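Local coordinates for protein oxidoreductase, NAD-binding (PDB 7BVJ) that catalyses the NAD(+)-dependent oxidation of the glucosamine 3-position of UDP-N-acetylglucosamine to a ketone, a step in making the diamino sugar of lipid A, at residues A[70-74]-A[89-95]; A[124-128]-A[261-266]; A[218-222]-A[233-237]. All blocks are in the same frame, centred on the assembly; numbering follows the deposited sequence.

Interaction 1: A[70-74]-A[89-95]; sequences TSTHF and IEKPFTL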
loop_
_atom_site.group_PDB
_atom_site.type_symbol
_atom_site.label_atom_id
_atom_site.label_comp_id
_atom_site.label_asym_id
_atom_site.label_seq_id
_atom_site.Cartn_x
_atom_site.Cartn_y
_atom_site.Cartn_z
ATOM N N THR A 70 -3.866 0.960 12.831
ATOM C CA THR A 70 -2.712 1.794 12.496
ATOM C C THR A 70 -2.109 2.477 13.717
ATOM O O THR A 70 -0.880 2.555 13.850
ATOM C CB THR A 70 -3.144 2.840 11.472
ATOM O OG1 THR A 70 -3.716 2.175 10.333
ATOM C CG2 THR A 70 -1.961 3.694 11.063
ATOM N N SER A 71 -2.959 3.003 14.605
ATOM C CA SER A 71 -2.491 3.637 15.834
ATOM C C SER A 71 -1.701 2.685 16.731
ATOM O O SER A 71 -0.990 3.148 17.631
ATOM C CB SER A 71 -3.686 4.203 16.605
ATOM O OG SER A 71 -4.591 3.168 16.946
ATOM N N THR A 72 -1.797 1.374 16.508
ATOM C CA THR A 72 -1.041 0.389 17.284
ATOM C C THR A 72 0.236 -0.089 16.600
ATOM O O THR A 72 1.010 -0.839 17.226
ATOM C CB THR A 72 -1.912 -0.833 17.572
ATOM O OG1 THR A 72 -2.083 -1.579 16.358
ATOM C CG2 THR A 72 -3.276 -0.400 18.115
ATOM N N HIS A 73 0.459 0.311 15.334
ATOM C CA HIS A 73 1.596 -0.199 14.565
ATOM C C HIS A 73 2.903 0.064 15.279
ATOM O O HIS A 73 3.768 -0.814 15.346
ATOM C CB HIS A 73 1.659 0.446 13.180
ATOM C CG HIS A 73 0.670 -0.099 12.204
ATOM N ND1 HIS A 73 0.552 0.390 10.918
ATOM C CD2 HIS A 73 -0.252 -1.081 12.321
ATOM C CE1 HIS A 73 -0.406 -0.267 10.289
ATOM N NE2 HIS A 73 -0.915 -1.160 11.120
ATOM N N PHE A 74 3.083 1.287 15.787
ATOM C CA PHE A 74 4.345 1.636 16.432
ATOM C C PHE A 74 4.629 0.739 17.636
ATOM O O PHE A 74 5.702 0.140 17.735
ATOM C CB PHE A 74 4.351 3.105 16.860
ATOM C CG PHE A 74 5.593 3.487 17.602
ATOM C CD1 PHE A 74 6.802 3.653 16.921
ATOM C CD2 PHE A 74 5.576 3.624 18.985
ATOM C CE1 PHE A 74 7.969 3.977 17.602
ATOM C CE2 PHE A 74 6.730 3.945 19.665
ATOM C CZ PHE A 74 7.936 4.118 18.969
ATOM N N ILE A 89 4.730 -4.433 7.891
ATOM C CA ILE A 89 3.655 -3.671 8.523
ATOM C C ILE A 89 2.631 -3.301 7.460
ATOM O O ILE A 89 2.988 -2.748 6.409
ATOM C CB ILE A 89 4.196 -2.409 9.214
ATOM C CG1 ILE A 89 5.221 -2.780 10.285
ATOM C CG2 ILE A 89 3.041 -1.579 9.811
ATOM C CD1 ILE A 89 5.867 -1.589 10.944
ATOM N N GLU A 90 1.363 -3.601 7.719
ATOM C CA GLU A 90 0.333 -3.176 6.777
ATOM C C GLU A 90 0.345 -1.653 6.648
ATOM O O GLU A 90 0.721 -0.931 7.574
ATOM C CB GLU A 90 -1.038 -3.694 7.224
ATOM C CG GLU A 90 -2.222 -3.361 6.310
ATOM C CD GLU A 90 -2.043 -3.837 4.857
ATOM O OE1 GLU A 90 -1.521 -4.957 4.630
ATOM O OE2 GLU A 90 -2.453 -3.083 3.941
ATOM N N LYS A 91 0.005 -1.162 5.458
ATOM C CA LYS A 91 -0.118 0.277 5.284
ATOM C C LYS A 91 -1.377 0.781 5.991
ATOM O O LYS A 91 -2.379 0.069 6.081
ATOM C CB LYS A 91 -0.167 0.644 3.801
ATOM C CG LYS A 91 -1.399 0.128 3.078
ATOM C CD LYS A 91 -2.524 1.170 3.029
ATOM C CE LYS A 91 -3.795 0.540 2.464
ATOM N NZ LYS A 91 -5.043 1.019 3.118
ATOM N N PRO A 92 -1.353 2.013 6.508
ATOM C CA PRO A 92 -0.185 2.895 6.548
ATOM C C PRO A 92 0.777 2.569 7.682
ATOM O O PRO A 92 0.379 2.005 8.693
ATOM C CB PRO A 92 -0.802 4.281 6.728
ATOM C CG PRO A 92 -2.088 4.037 7.392
ATOM C CD PRO A 92 -2.587 2.703 6.931
ATOM N N PHE A 93 2.037 2.938 7.461
ATOM C CA PHE A 93 3.145 2.684 8.380
ATOM C C PHE A 93 2.774 3.007 9.828
ATOM O O PHE A 93 2.778 2.124 10.700
ATOM C CB PHE A 93 4.335 3.532 7.907
ATOM C CG PHE A 93 5.667 3.168 8.514
ATOM C CD1 PHE A 93 5.780 2.199 9.507
ATOM C CD2 PHE A 93 6.823 3.809 8.068
ATOM C CE1 PHE A 93 7.007 1.879 10.050
ATOM C CE2 PHE A 93 8.066 3.496 8.603
ATOM C CZ PHE A 93 8.160 2.530 9.603
ATOM N N THR A 94 2.473 4.277 10.103
ATOM C CA THR A 94 2.197 4.760 11.462
ATOM C C THR A 94 1.211 5.926 11.375
ATOM O O THR A 94 0.681 6.241 10.305
ATOM C CB THR A 94 3.482 5.212 12.172
ATOM O OG1 THR A 94 4.196 6.139 11.333
ATOM C CG2 THR A 94 4.381 4.043 12.518
ATOM N N LEU A 95 0.981 6.588 12.510
ATOM C CA LEU A 95 0.116 7.761 12.543
ATOM C C LEU A 95 0.864 9.047 12.241
ATOM O O LEU A 95 0.255 10.014 11.765
ATOM C CB LEU A 95 -0.554 7.901 13.915
ATOM C CG LEU A 95 -1.640 6.935 14.394
ATOM C CD1 LEU A 95 -2.277 7.508 15.654
ATOM C CD2 LEU A 95 -2.702 6.633 13.331
HETATM O O HOH W 1 -3.923 -0.473 8.972
#

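Interaction 2: A[124-128]-A[261-266]; sequences PAIQY and VDLAKR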
loop_
_atom_site.group_PDB
_atom_site.type_symbol
_atom_site.label_atom_id
_atom_site.label_comp_id
_atom_site.label_asym_id
_atom_site.label_seq_id
_atom_site.Cartn_x
_atom_site.Cartn_y
_atom_site.Cartn_z
ATOM N N PRO A 124 0.047 -6.004 -11.292
ATOM C CA PRO A 124 0.672 -6.386 -12.575
ATOM C C PRO A 124 0.896 -5.218 -13.532
ATOM O O PRO A 124 1.908 -5.184 -14.250
ATOM C CB PRO A 124 -0.320 -7.411 -13.151
ATOM C CG PRO A 124 -1.045 -7.965 -11.972
ATOM C CD PRO A 124 -1.085 -6.882 -10.925
ATOM N N ALA A 125 -0.023 -4.251 -13.564
ATOM C CA ALA A 125 0.148 -3.121 -14.468
ATOM C C ALA A 125 1.336 -2.266 -14.057
ATOM O O ALA A 125 2.105 -1.796 -14.912
ATOM C CB ALA A 125 -1.129 -2.284 -14.505
ATOM N N ILE A 126 1.522 -2.080 -12.751
ATOM C CA ILE A 126 2.628 -1.252 -12.282
ATOM C C ILE A 126 3.954 -1.966 -12.522
ATOM O O ILE A 126 4.949 -1.342 -12.902
ATOM C CB ILE A 126 2.435 -0.879 -10.799
ATOM C CG1 ILE A 126 1.618 0.406 -10.640
ATOM C CG2 ILE A 126 3.787 -0.594 -10.145
ATOM C CD1 ILE A 126 0.355 0.492 -11.452
ATOM N N GLN A 127 3.992 -3.280 -12.311
ATOM C CA GLN A 127 5.222 -4.016 -12.569
ATOM C C GLN A 127 5.591 -3.933 -14.040
ATOM O O GLN A 127 6.756 -3.709 -14.384
ATOM C CB GLN A 127 5.073 -5.475 -12.125
ATOM C CG GLN A 127 6.314 -6.350 -12.365
ATOM C CD GLN A 127 6.469 -7.452 -11.316
ATOM O OE1 GLN A 127 6.156 -7.253 -10.133
ATOM N NE2 GLN A 127 6.950 -8.622 -11.746
ATOM N N TYR A 128 4.596 -4.075 -14.920
ATOM C CA TYR A 128 4.861 -3.977 -16.347
ATOM C C TYR A 128 5.382 -2.596 -16.720
ATOM O O TYR A 128 6.320 -2.471 -17.522
ATOM C CB TYR A 128 3.595 -4.300 -17.141
ATOM C CG TYR A 128 3.825 -4.249 -18.641
ATOM C CD1 TYR A 128 3.662 -3.064 -19.348
ATOM C CD2 TYR A 128 4.216 -5.380 -19.342
ATOM C CE1 TYR A 128 3.876 -3.007 -20.697
ATOM C CE2 TYR A 128 4.430 -5.330 -20.697
ATOM C CZ TYR A 128 4.259 -4.141 -21.367
ATOM O OH TYR A 128 4.464 -4.088 -22.717
ATOM N N VAL A 261 -2.332 -4.017 -23.378
ATOM C CA VAL A 261 -1.266 -4.838 -22.738
ATOM C C VAL A 261 -1.853 -6.078 -22.086
ATOM O O VAL A 261 -2.746 -6.004 -21.274
ATOM C CB VAL A 261 -0.361 -4.057 -21.775
ATOM C CG1 VAL A 261 0.665 -4.947 -21.127
ATOM C CG2 VAL A 261 0.337 -2.946 -22.480
ATOM N N ASP A 262 -1.293 -7.225 -22.449
ATOM C CA ASP A 262 -1.782 -8.504 -21.902
ATOM C C ASP A 262 -1.237 -8.706 -20.484
ATOM O O ASP A 262 -0.121 -9.125 -20.275
ATOM C CB ASP A 262 -1.603 -9.658 -22.879
ATOM C CG ASP A 262 -2.637 -9.738 -23.981
ATOM O OD1 ASP A 262 -3.761 -9.264 -23.784
ATOM O OD2 ASP A 262 -2.296 -10.283 -25.024
ATOM N N LEU A 263 -2.081 -8.408 -19.531
ATOM C CA LEU A 263 -1.708 -8.544 -18.090
ATOM C C LEU A 263 -2.202 -9.860 -17.490
ATOM O O LEU A 263 -3.345 -10.189 -17.637
ATOM C CB LEU A 263 -2.256 -7.407 -17.217
ATOM C CG LEU A 263 -1.793 -5.974 -17.450
ATOM C CD1 LEU A 263 -2.510 -5.032 -16.508
ATOM C CD2 LEU A 263 -0.305 -5.833 -17.310
ATOM N N ALA A 264 -1.334 -10.522 -16.762
ATOM C CA ALA A 264 -1.671 -11.762 -16.038
ATOM C C ALA A 264 -2.182 -11.394 -14.645
ATOM O O ALA A 264 -1.608 -10.502 -14.045
ATOM C CB ALA A 264 -0.432 -12.592 -15.915
ATOM N N LYS A 265 -3.240 -12.062 -14.190
ATOM C CA LYS A 265 -3.753 -11.835 -12.822
ATOM C C LYS A 265 -2.922 -12.695 -11.874
ATOM O O LYS A 265 -2.732 -13.835 -12.188
ATOM C CB LYS A 265 -5.240 -12.186 -12.669
ATOM C CG LYS A 265 -6.124 -12.101 -13.906
ATOM C CD LYS A 265 -7.403 -12.961 -13.864
ATOM C CE LYS A 265 -7.555 -13.947 -15.009
ATOM N NZ LYS A 265 -8.710 -14.880 -14.937
ATOM N N ARG A 266 -2.385 -12.117 -10.807
ATOM C CA ARG A 266 -1.689 -12.894 -9.788
ATOM C C ARG A 266 -2.113 -12.431 -8.394
ATOM O O ARG A 266 -2.749 -11.391 -8.220
ATOM C CB ARG A 266 -0.163 -12.819 -9.953
ATOM C CG ARG A 266 0.481 -11.604 -9.334
ATOM C CD ARG A 266 1.982 -11.644 -9.514
ATOM N NE ARG A 266 2.627 -10.416 -9.052
ATOM C CZ ARG A 266 3.737 -9.913 -9.586
ATOM N NH1 ARG A 266 4.313 -10.527 -10.619
ATOM N NH2 ARG A 266 4.267 -8.787 -9.103
#

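Interaction 3: A[218-222]-A[233-237]; sequences PARRM and VDFLN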
loop_
_atom_site.group_PDB
_atom_site.type_symbol
_atom_site.label_atom_id
_atom_site.label_comp_id
_atom_site.label_asym_id
_atom_site.label_seq_id
_atom_site.Cartn_x
_atom_site.Cartn_y
_atom_site.Cartn_z
ATOM N N PRO A 218 -17.594 0.707 -7.529
ATOM C CA PRO A 218 -16.152 0.914 -7.351
ATOM C C PRO A 218 -15.490 1.417 -8.629
ATOM O O PRO A 218 -15.955 1.164 -9.745
ATOM C CB PRO A 218 -15.636 -0.480 -6.972
ATOM C CG PRO A 218 -16.854 -1.257 -6.565
ATOM C CD PRO A 218 -17.979 -0.701 -7.357
ATOM N N ALA A 219 -14.395 2.148 -8.452
ATOM C CA ALA A 219 -13.599 2.625 -9.580
ATOM C C ALA A 219 -12.168 2.823 -9.107
ATOM O O ALA A 219 -11.932 3.568 -8.153
ATOM C CB ALA A 219 -14.167 3.921 -10.149
ATOM N N ARG A 220 -11.223 2.147 -9.759
ATOM C CA ARG A 220 -9.803 2.180 -9.401
ATOM C C ARG A 220 -9.037 2.346 -10.707
ATOM O O ARG A 220 -8.712 1.347 -11.362
ATOM C CB ARG A 220 -9.383 0.903 -8.674
ATOM C CG ARG A 220 -9.520 0.933 -7.183
ATOM C CD ARG A 220 -8.944 -0.322 -6.584
ATOM N NE ARG A 220 -9.907 -1.002 -5.731
ATOM C CZ ARG A 220 -9.669 -2.147 -5.094
ATOM N NH1 ARG A 220 -8.487 -2.750 -5.225
ATOM N NH2 ARG A 220 -10.613 -2.692 -4.327
ATOM N N ARG A 221 -8.754 3.596 -11.075
ATOM C CA ARG A 221 -8.160 3.892 -12.368
ATOM C C ARG A 221 -7.022 4.894 -12.215
ATOM O O ARG A 221 -6.980 5.670 -11.251
ATOM C CB ARG A 221 -9.229 4.397 -13.335
ATOM C CG ARG A 221 -10.300 3.331 -13.626
ATOM C CD ARG A 221 -11.238 3.724 -14.756
ATOM N NE ARG A 221 -11.711 5.100 -14.638
ATOM C CZ ARG A 221 -12.923 5.449 -14.216
ATOM N NH1 ARG A 221 -13.803 4.519 -13.859
ATOM N NH2 ARG A 221 -13.254 6.735 -14.148
ATOM N N MET A 222 -6.079 4.837 -13.160
ATOM C CA MET A 222 -4.974 5.794 -13.224
ATOM C C MET A 222 -4.579 6.020 -14.674
ATOM O O MET A 222 -4.225 5.074 -15.385
ATOM C CB MET A 222 -3.750 5.326 -12.433
ATOM C CG MET A 222 -2.589 6.345 -12.456
ATOM S SD MET A 222 -1.146 5.828 -11.487
ATOM C CE MET A 222 -1.686 6.277 -9.852
ATOM N N VAL A 233 -4.712 2.655 -16.840
ATOM C CA VAL A 233 -4.710 1.466 -16.006
ATOM C C VAL A 233 -6.061 1.380 -15.310
ATOM O O VAL A 233 -6.463 2.317 -14.601
ATOM C CB VAL A 233 -3.578 1.502 -14.968
ATOM C CG1 VAL A 233 -3.620 0.246 -14.088
ATOM C CG2 VAL A 233 -2.235 1.629 -15.637
ATOM N N ASP A 234 -6.755 0.259 -15.512
ATOM C CA ASP A 234 -7.907 -0.135 -14.706
ATOM C C ASP A 234 -7.405 -1.187 -13.726
ATOM O O ASP A 234 -7.243 -2.362 -14.085
ATOM C CB ASP A 234 -9.027 -0.687 -15.574
ATOM C CG ASP A 234 -10.346 -0.820 -14.823
ATOM O OD1 ASP A 234 -10.375 -1.032 -13.568
ATOM O OD2 ASP A 234 -11.371 -0.722 -15.522
ATOM N N PHE A 235 -7.123 -0.739 -12.501
ATOM C CA PHE A 235 -6.643 -1.624 -11.450
ATOM C C PHE A 235 -7.660 -2.716 -11.140
ATOM O O PHE A 235 -7.295 -3.885 -10.955
ATOM C CB PHE A 235 -6.345 -0.810 -10.189
ATOM C CG PHE A 235 -5.073 -0.007 -10.266
ATOM C CD1 PHE A 235 -5.109 1.380 -10.281
ATOM C CD2 PHE A 235 -3.843 -0.641 -10.308
ATOM C CE1 PHE A 235 -3.931 2.131 -10.353
ATOM C CE2 PHE A 235 -2.655 0.092 -10.379
ATOM C CZ PHE A 235 -2.701 1.482 -10.399
ATOM N N LEU A 236 -8.942 -2.350 -11.075
ATOM C CA LEU A 236 -9.978 -3.307 -10.701
ATOM C C LEU A 236 -10.088 -4.419 -11.732
ATOM O O LEU A 236 -10.023 -5.609 -11.395
ATOM C CB LEU A 236 -11.319 -2.586 -10.544
ATOM C CG LEU A 236 -12.090 -2.865 -9.262
ATOM C CD1 LEU A 236 -11.159 -2.797 -8.060
ATOM C CD2 LEU A 236 -13.224 -1.866 -9.126
ATOM N N ASN A 237 -10.236 -4.047 -13.000
ATOM C CA ASN A 237 -10.402 -5.016 -14.068
ATOM C C ASN A 237 -9.081 -5.545 -14.602
ATOM O O ASN A 237 -9.094 -6.398 -15.491
ATOM C CB ASN A 237 -11.242 -4.395 -15.180
ATOM C CG ASN A 237 -12.625 -3.993 -14.686
ATOM O OD1 ASN A 237 -13.100 -4.508 -13.673
ATOM N ND2 ASN A 237 -13.269 -3.069 -15.385
HETATM O O HOH W 2 -12.163 0.539 -12.158
#

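Interaction 1: A[70-74]-A[89-95]
T70 and S71, in the turn that leads into helix 73-82, lie against T94 and L95 of the loop leaving strand 86-90, with the CA atoms of T70 and T94 5.8 Å apart. H73, near the start of the helix, reaches to the loop. With CG beside its own backbone N (chi1 -77°), the imidazole is inserted between the turn and the strand end, and ND1 donates to F93 O at 2.8 Å. The acceptor lies close to the ring plane, whereas the donor stands well above the carbonyl plane of F93, and the N-H...O angle is 144°. At its far side NE2 has a weak hydrogen bond to T68 O, so both ring nitrogens meet backbone carbonyls and the ring's rotation is constrained. I89 CG2 makes a CH-pi contact with one face, 3.7 Å from the centroid; T70 CA covers the opposite face. T70 sets CG2 against the loop, 3.8 Å from L95 CD2, and crosses the ring of P92 at roughly a right angle. Farther out, L95 CD1 touches S71 CB at 3.7 Å. P92 follows a cis peptide bond and packs its CD against T70 OG1 (3.6 Å). The contact closes the beta-alpha-beta unit 63-66, 73-82, 86-90 of the NAD-binding Rossmann fold, at the strand ends facing the cofactor; T68 and P69, just before T70, line the NAD pocket.

Interaction 2: A[124-128]-A[261-266]
R266 NH2 donates to Q127 OE1 at 2.6 Å, a short bond with an N-H...O angle of 158°. It ties helix 124-132 to the segment that follows edge strand 256-261 of the mixed sheet in the C-terminal half of this Gfo/Idh/MocA-family enzyme. Q127 OE1 sits at the edge of the guanidinium, near its plane, while NH2 stands above the amide plane, the two flat groups being steeply turned against each other. The same NH2 has a weak hydrogen bond to V122 O, just before the helix, so one nitrogen serves both the helix and its approach. The rest of the contact is mostly apolar packing, with carbons also against backbone carbonyl oxygens. L263, with CG beside its backbone N (chi1 -64°), aims its two methyls at the first turn: CD1 meets A125 CB at 3.7 Å, while CD2 lies 3.8 Å from P124 O and also approaches Y128 CB. The ring of P124 rests on the backbone of A264, with CG 3.3 Å from A264 O. L240 of strand 239-245 touches Y128, V261 and L263, joining the sheet to this surface contact. Replacing Y128 by an alanine would probably leave V261 without its aromatic cover and open a gap beside L240. V261 CG1 stands squarely over the centre of the Y128 ring, 3.6 Å from the centroid and only 9° off the ring normal.

Interaction 3: A[218-222]-A[233-237]
The antiparallel beta hairpin of strands 219-225 and 229-234, part of the large mixed sheet of the C-terminal half, brings these two segments together. M222 and V233 form a hydrogen-bonded pair: M222 N donates to V233 O at 2.9 Å, and V233 N returns an equal bond to M222 O. R221 and D234 are the neighbouring non-hydrogen-bonded pair, where R221 CA makes a CA-H...O contact with V233 O. Their side chains share one face of the sheet, yet their charged groups do not touch; R221 NH2 instead forms a salt bridge with E143 of strand 139-147. The ladder is carried one step past strand 229-234 by F235 N, which bonds to R220 O nearly along the C=O axis, although with a bent N-H...O angle of 134°. On the face of M222 and V233, the F235 ring has V233 CG1 over its centre and CE1 3.8 Å from M222 CB. I126 of helix 124-132 and L168 of helix 157-173 also pack on F235, and H123 meets its ring edge-to-face. From D234 the chain turns away in an Asx motif, D234 OD1 accepting from N237 N at 3.1 Å. OD1 also takes a hydrogen bond from a water that accepts from R220 N, so a single carboxylate oxygen links the turn to the partner strand. L236 reaches back to P218, just before the other strand, with CD2 3.5 Å from P218 CB. Its CD1 lies over one face of the R220 guanidinium, displaced from the centre, at 3.2 Å from R220 NE.

How the interactions relate
Interaction 1 belongs to the NAD-binding Rossmann half, whereas interactions 2 and 3 lie on the other side of the chain's centre, in the half built on the mixed sheet. The latter pair are neighbours: I126 and A125 of helix 124-132 pack on F235 and V233, so the helix is shared between the hairpin 218-222/233-237 and the segment 261-266, and interaction 3 is nested within the chain loop that interaction 2 closes. Their chemistry follows their places. Interactions 1 and 3 are both partly buried, the first relying on the buried imidazole of H73 bonded to backbone carbonyls, the other on a strand ladder; interaction 2, at the surface, relies on apolar packing with one side-chain bond.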